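Local coordinates for membrane attack complex assembly inhibitor BGA71 (Borreliella bavariensis, PDB 6FMH), which probably blocks assembly of the complement membrane attack complex as an outer surface protein of a Lyme disease spirochaete, at residues Lys62-Ile65 with Tyr66-Asn70; Met139-Asp142 with Ser143-Lys146. All coordinates share one frame; numbering follows the deposited sequence.

Contact 1 of 2, residues Lys62-Ile65 with Tyr66-Asn70; sequences KRTI and YSSLN
Tyr66 opens the last turn of its helix by laying its ring alongside the side chain of Lys62, one turn back. Lys62 CB sits over the centre of the ring, 4.0 Å from the centroid of Tyr66 and 10° off the normal, a CH-pi contact. The extended lysine chain then runs outward with the ring, and Lys62 CG comes 3.7 Å from Tyr66 CE1. Both polar ends turn to helix 12-36, where Asp35 accepts a hydrogen bond from Tyr66 OH and pairs with Lys62 NZ, which also meets Glu58. At Ser67 the hydroxyl stays close to the backbone: chi1 of 73° holds OG between its own N and C, 2.8 Å from Arg63 O and 3.2 Å from Thr64 O. Ser68 grips Thr64 O twice, with OG at 2.6 Å and N at 2.9 Å, the two donors arriving from opposite faces of that carbonyl's plane. Leu69 N closes the turn on Ile65 O at 2.8 Å, while Leu69 CD1 packs against Ile65 CG2 and the two apolar side chains run together. Leu69 is also the first residue to leave helical geometry, and Asn70 follows with positive phi as the C-prime residue of a Schellman motif, a common way of ending an alpha-helix.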
loop_
_atom_site.group_PDB
_atom_site.type_symbol
_atom_site.label_atom_id
_atom_site.label_comp_id
_atom_site.label_asym_id
_atom_site.label_seq_id
_atom_site.Cartn_x
_atom_site.Cartn_y
_atom_site.Cartn_z
ATOM N N LYS A 62 -7.429 9.948 8.575
ATOM C CA LYS A 62 -6.667 10.016 9.833
ATOM C C LYS A 62 -5.147 10.147 9.666
ATOM O O LYS A 62 -4.498 10.821 10.469
ATOM C CB LYS A 62 -6.933 8.783 10.688
ATOM C CG LYS A 62 -8.316 8.755 11.303
ATOM C CD LYS A 62 -8.542 7.401 11.936
ATOM C CE LYS A 62 -9.888 7.292 12.583
ATOM N NZ LYS A 62 -10.217 5.852 12.828
ATOM N N ARG A 63 -4.590 9.479 8.660
ATOM C CA ARG A 63 -3.156 9.616 8.396
ATOM C C ARG A 63 -2.791 11.085 8.276
ATOM O O ARG A 63 -1.848 11.566 8.902
ATOM C CB ARG A 63 -2.748 8.861 7.132
ATOM C CG ARG A 63 -2.835 7.343 7.235
ATOM C CD ARG A 63 -2.915 6.525 5.896
ATOM N NE ARG A 63 -1.581 6.511 5.325
ATOM C CZ ARG A 63 -1.239 6.117 4.082
ATOM N NH1 ARG A 63 -2.105 5.587 3.267
ATOM N NH2 ARG A 63 0.026 6.200 3.706
ATOM N N THR A 64 -3.565 11.822 7.485
ATOM C CA THR A 64 -3.264 13.262 7.280
ATOM C C THR A 64 -3.556 14.100 8.490
ATOM O O THR A 64 -2.733 14.820 8.964
ATOM C CB THR A 64 -3.996 13.855 6.045
ATOM O OG1 THR A 64 -3.319 13.452 4.840
ATOM C CG2 THR A 64 -3.937 15.357 6.075
ATOM N N ILE A 65 -4.717 13.872 9.068
ATOM C CA ILE A 65 -5.175 14.674 10.220
ATOM C C ILE A 65 -4.304 14.468 11.428
ATOM O O ILE A 65 -3.763 15.413 11.968
ATOM C CB ILE A 65 -6.637 14.319 10.618
ATOM C CG1 ILE A 65 -7.612 14.563 9.467
ATOM C CG2 ILE A 65 -7.074 15.096 11.860
ATOM C CD1 ILE A 65 -8.201 15.925 9.433
ATOM N N TYR A 66 -4.154 13.209 11.832
ATOM C CA TYR A 66 -3.464 12.853 13.074
ATOM C C TYR A 66 -2.025 13.235 12.996
ATOM O O TYR A 66 -1.434 13.684 13.986
ATOM C CB TYR A 66 -3.579 11.363 13.326
ATOM C CG TYR A 66 -4.934 10.857 13.840
ATOM C CD1 TYR A 66 -6.107 11.520 13.589
ATOM C CD2 TYR A 66 -4.995 9.694 14.586
ATOM C CE1 TYR A 66 -7.305 11.040 14.034
ATOM C CE2 TYR A 66 -6.182 9.206 15.061
ATOM C CZ TYR A 66 -7.344 9.899 14.788
ATOM O OH TYR A 66 -8.544 9.390 15.219
ATOM N N SER A 67 -1.426 13.010 11.839
ATOM C CA SER A 67 -0.003 13.352 11.663
ATOM C C SER A 67 0.071 14.848 11.722
ATOM O O SER A 67 1.064 15.379 12.199
ATOM C CB SER A 67 0.610 12.803 10.341
ATOM O OG SER A 67 0.145 13.539 9.224
ATOM N N SER A 68 -0.945 15.514 11.190
ATOM C CA SER A 68 -0.958 16.967 11.158
ATOM C C SER A 68 -1.080 17.588 12.540
ATOM O O SER A 68 -0.451 18.600 12.849
ATOM C CB SER A 68 -2.093 17.493 10.275
ATOM O OG SER A 68 -1.856 17.247 8.876
ATOM N N LEU A 69 -1.880 16.959 13.378
ATOM C CA LEU A 69 -2.067 17.392 14.750
ATOM C C LEU A 69 -1.200 16.609 15.710
ATOM O O LEU A 69 -1.416 16.629 16.933
ATOM C CB LEU A 69 -3.498 17.202 15.163
ATOM C CG LEU A 69 -4.491 17.944 14.284
ATOM C CD1 LEU A 69 -5.890 17.523 14.671
ATOM C CD2 LEU A 69 -4.303 19.430 14.474
ATOM N N ASN A 70 -0.155 15.984 15.183
ATOM C CA ASN A 70 0.845 15.437 16.051
ATOM C C ASN A 70 0.403 14.354 17.044
ATOM O O ASN A 70 1.085 14.059 18.003
ATOM C CB ASN A 70 1.439 16.603 16.760
ATOM C CG ASN A 70 2.815 16.788 16.315
ATOM O OD1 ASN A 70 3.643 15.914 16.543
ATOM N ND2 ASN A 70 3.032 17.807 15.467
#

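Contact 2 of 2, residues Met139-Asp142 with Ser143-Lys146; sequences MNLD and SSLK
Leu141 O is gripped by two donors of the next turn, Ser144 OG at 2.9 Å and Leu145 N at 3.1 Å, both arriving from the same face of the carbonyl plane. The hydroxyl stands well above that plane and meets the C=O at 112°, far from head-on, whereas the amide comes in much straighter. Ser144 chi1, at 73°, tucks OG between its own N and carbonyl carbon, and this folds the hydroxyl back against the preceding turn. Further along the same flank, the Leu141 and Leu145 side chains run together and meet through their CD1 methyls, 4.1 Å apart. Asp142 and Lys146 form the other side-chain pair of the turn, their chains crossing at a slant. The lysine chain, extended as far as CE, runs by the Asp142 carboxylate, and a bend at its last torsion, chi4 -53°, sets where Lys146 NZ goes, 3.9 Å from Asp142 OD1. The salt bridge is therefore long, an i to i+4 pair of opposite charges on exposed residues. Beneath it the backbone is regular helix, with Lys146 N bonded to Asp142 O at 2.9 Å. Leu141 packs on Val114 and Ile118 of helix 90-123 and on Ala16 and Leu20 of helix 12-36; Ser144 meets Asp110 and Ile111 of helix 90-123, and Ser143 and Lys146 touch Pro192 in the C-terminal tail.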
loop_
_atom_site.group_PDB
_atom_site.type_symbol
_atom_site.label_atom_id
_atom_site.label_comp_id
_atom_site.label_asym_id
_atom_site.label_seq_id
_atom_site.Cartn_x
_atom_site.Cartn_y
_atom_site.Cartn_z
ATOM N N MET A 139 9.972 14.746 -7.743
ATOM C CA MET A 139 9.438 16.083 -7.622
ATOM C C MET A 139 7.989 16.017 -7.122
ATOM O O MET A 139 7.648 16.650 -6.143
ATOM C CB MET A 139 9.688 16.841 -8.932
ATOM C CG MET A 139 11.180 17.095 -9.135
ATOM S SD MET A 139 11.607 17.649 -10.797
ATOM C CE MET A 139 11.420 19.427 -10.626
ATOM N N ASN A 140 7.160 15.184 -7.729
ATOM C CA ASN A 140 5.801 14.991 -7.276
ATOM C C ASN A 140 5.717 14.547 -5.828
ATOM O O ASN A 140 4.840 14.977 -5.066
ATOM C CB ASN A 140 5.104 13.927 -8.140
ATOM C CG ASN A 140 4.788 14.433 -9.546
ATOM O OD1 ASN A 140 4.807 15.607 -9.795
ATOM N ND2 ASN A 140 4.536 13.521 -10.470
ATOM N N LEU A 141 6.613 13.660 -5.451
ATOM C CA LEU A 141 6.617 13.122 -4.092
ATOM C C LEU A 141 6.855 14.240 -3.124
ATOM O O LEU A 141 6.234 14.335 -2.068
ATOM C CB LEU A 141 7.734 12.084 -3.938
ATOM C CG LEU A 141 7.998 11.582 -2.529
ATOM C CD1 LEU A 141 6.746 10.967 -1.923
ATOM C CD2 LEU A 141 9.149 10.602 -2.588
ATOM N N ASP A 142 7.854 15.032 -3.452
ATOM C CA ASP A 142 8.184 16.184 -2.642
ATOM C C ASP A 142 6.964 17.123 -2.504
ATOM O O ASP A 142 6.706 17.671 -1.430
ATOM C CB ASP A 142 9.374 16.914 -3.296
ATOM C CG ASP A 142 10.055 17.889 -2.358
ATOM O OD1 ASP A 142 10.442 17.465 -1.232
ATOM O OD2 ASP A 142 10.236 19.069 -2.751
ATOM N N SER A 143 6.338 17.401 -3.642
ATOM C CA SER A 143 5.302 18.396 -3.687
ATOM C C SER A 143 4.096 17.967 -2.869
ATOM O O SER A 143 3.524 18.732 -2.107
ATOM C CB SER A 143 4.853 18.619 -5.120
ATOM O OG SER A 143 3.592 19.310 -5.085
ATOM N N SER A 144 3.799 16.686 -2.968
ATOM C CA SER A 144 2.707 16.121 -2.243
ATOM C C SER A 144 2.947 16.010 -0.699
ATOM O O SER A 144 1.990 16.113 0.052
ATOM C CB SER A 144 2.378 14.776 -2.834
ATOM O OG SER A 144 3.405 13.882 -2.456
ATOM N N LEU A 145 4.189 15.787 -0.242
ATOM C CA LEU A 145 4.534 15.898 1.180
ATOM C C LEU A 145 4.474 17.333 1.682
ATOM O O LEU A 145 3.929 17.600 2.780
ATOM C CB LEU A 145 5.936 15.275 1.470
ATOM C CG LEU A 145 6.019 13.723 1.391
ATOM C CD1 LEU A 145 7.441 13.249 1.405
ATOM C CD2 LEU A 145 5.222 12.985 2.449
ATOM N N LYS A 146 5.027 18.258 0.920
ATOM C CA LYS A 146 5.008 19.687 1.271
ATOM C C LYS A 146 3.550 20.189 1.419
ATOM O O LYS A 146 3.139 20.792 2.466
ATOM C CB LYS A 146 5.834 20.454 0.245
ATOM C CG LYS A 146 7.318 20.218 0.420
ATOM C CD LYS A 146 8.179 21.228 -0.285
ATOM C CE LYS A 146 9.661 20.848 -0.221
ATOM N NZ LYS A 146 10.152 20.588 1.169
#

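In the fold
Two turns of one all-helical fold illustrate how the same i to i+4 spacing is put to different use by its surroundings. Contact 1, at the end of helix 55-68, is buried: Lys62, Arg63, Thr64 and Tyr66 find polar partners on other helices, while the two serine hydroxyls turn back to their own backbone. Contact 2 lies within helix 127-163 and is only partly buried: one flank packs inward, while the other carries an exposed ion pair. The centres of contact 1 and contact 2 are about 17 Å apart, and the two do not touch. They nevertheless share neighbours, since helices 12-36 and 90-123 pack against both, and helix 127-163 itself covers Thr64 and Ser68 further along.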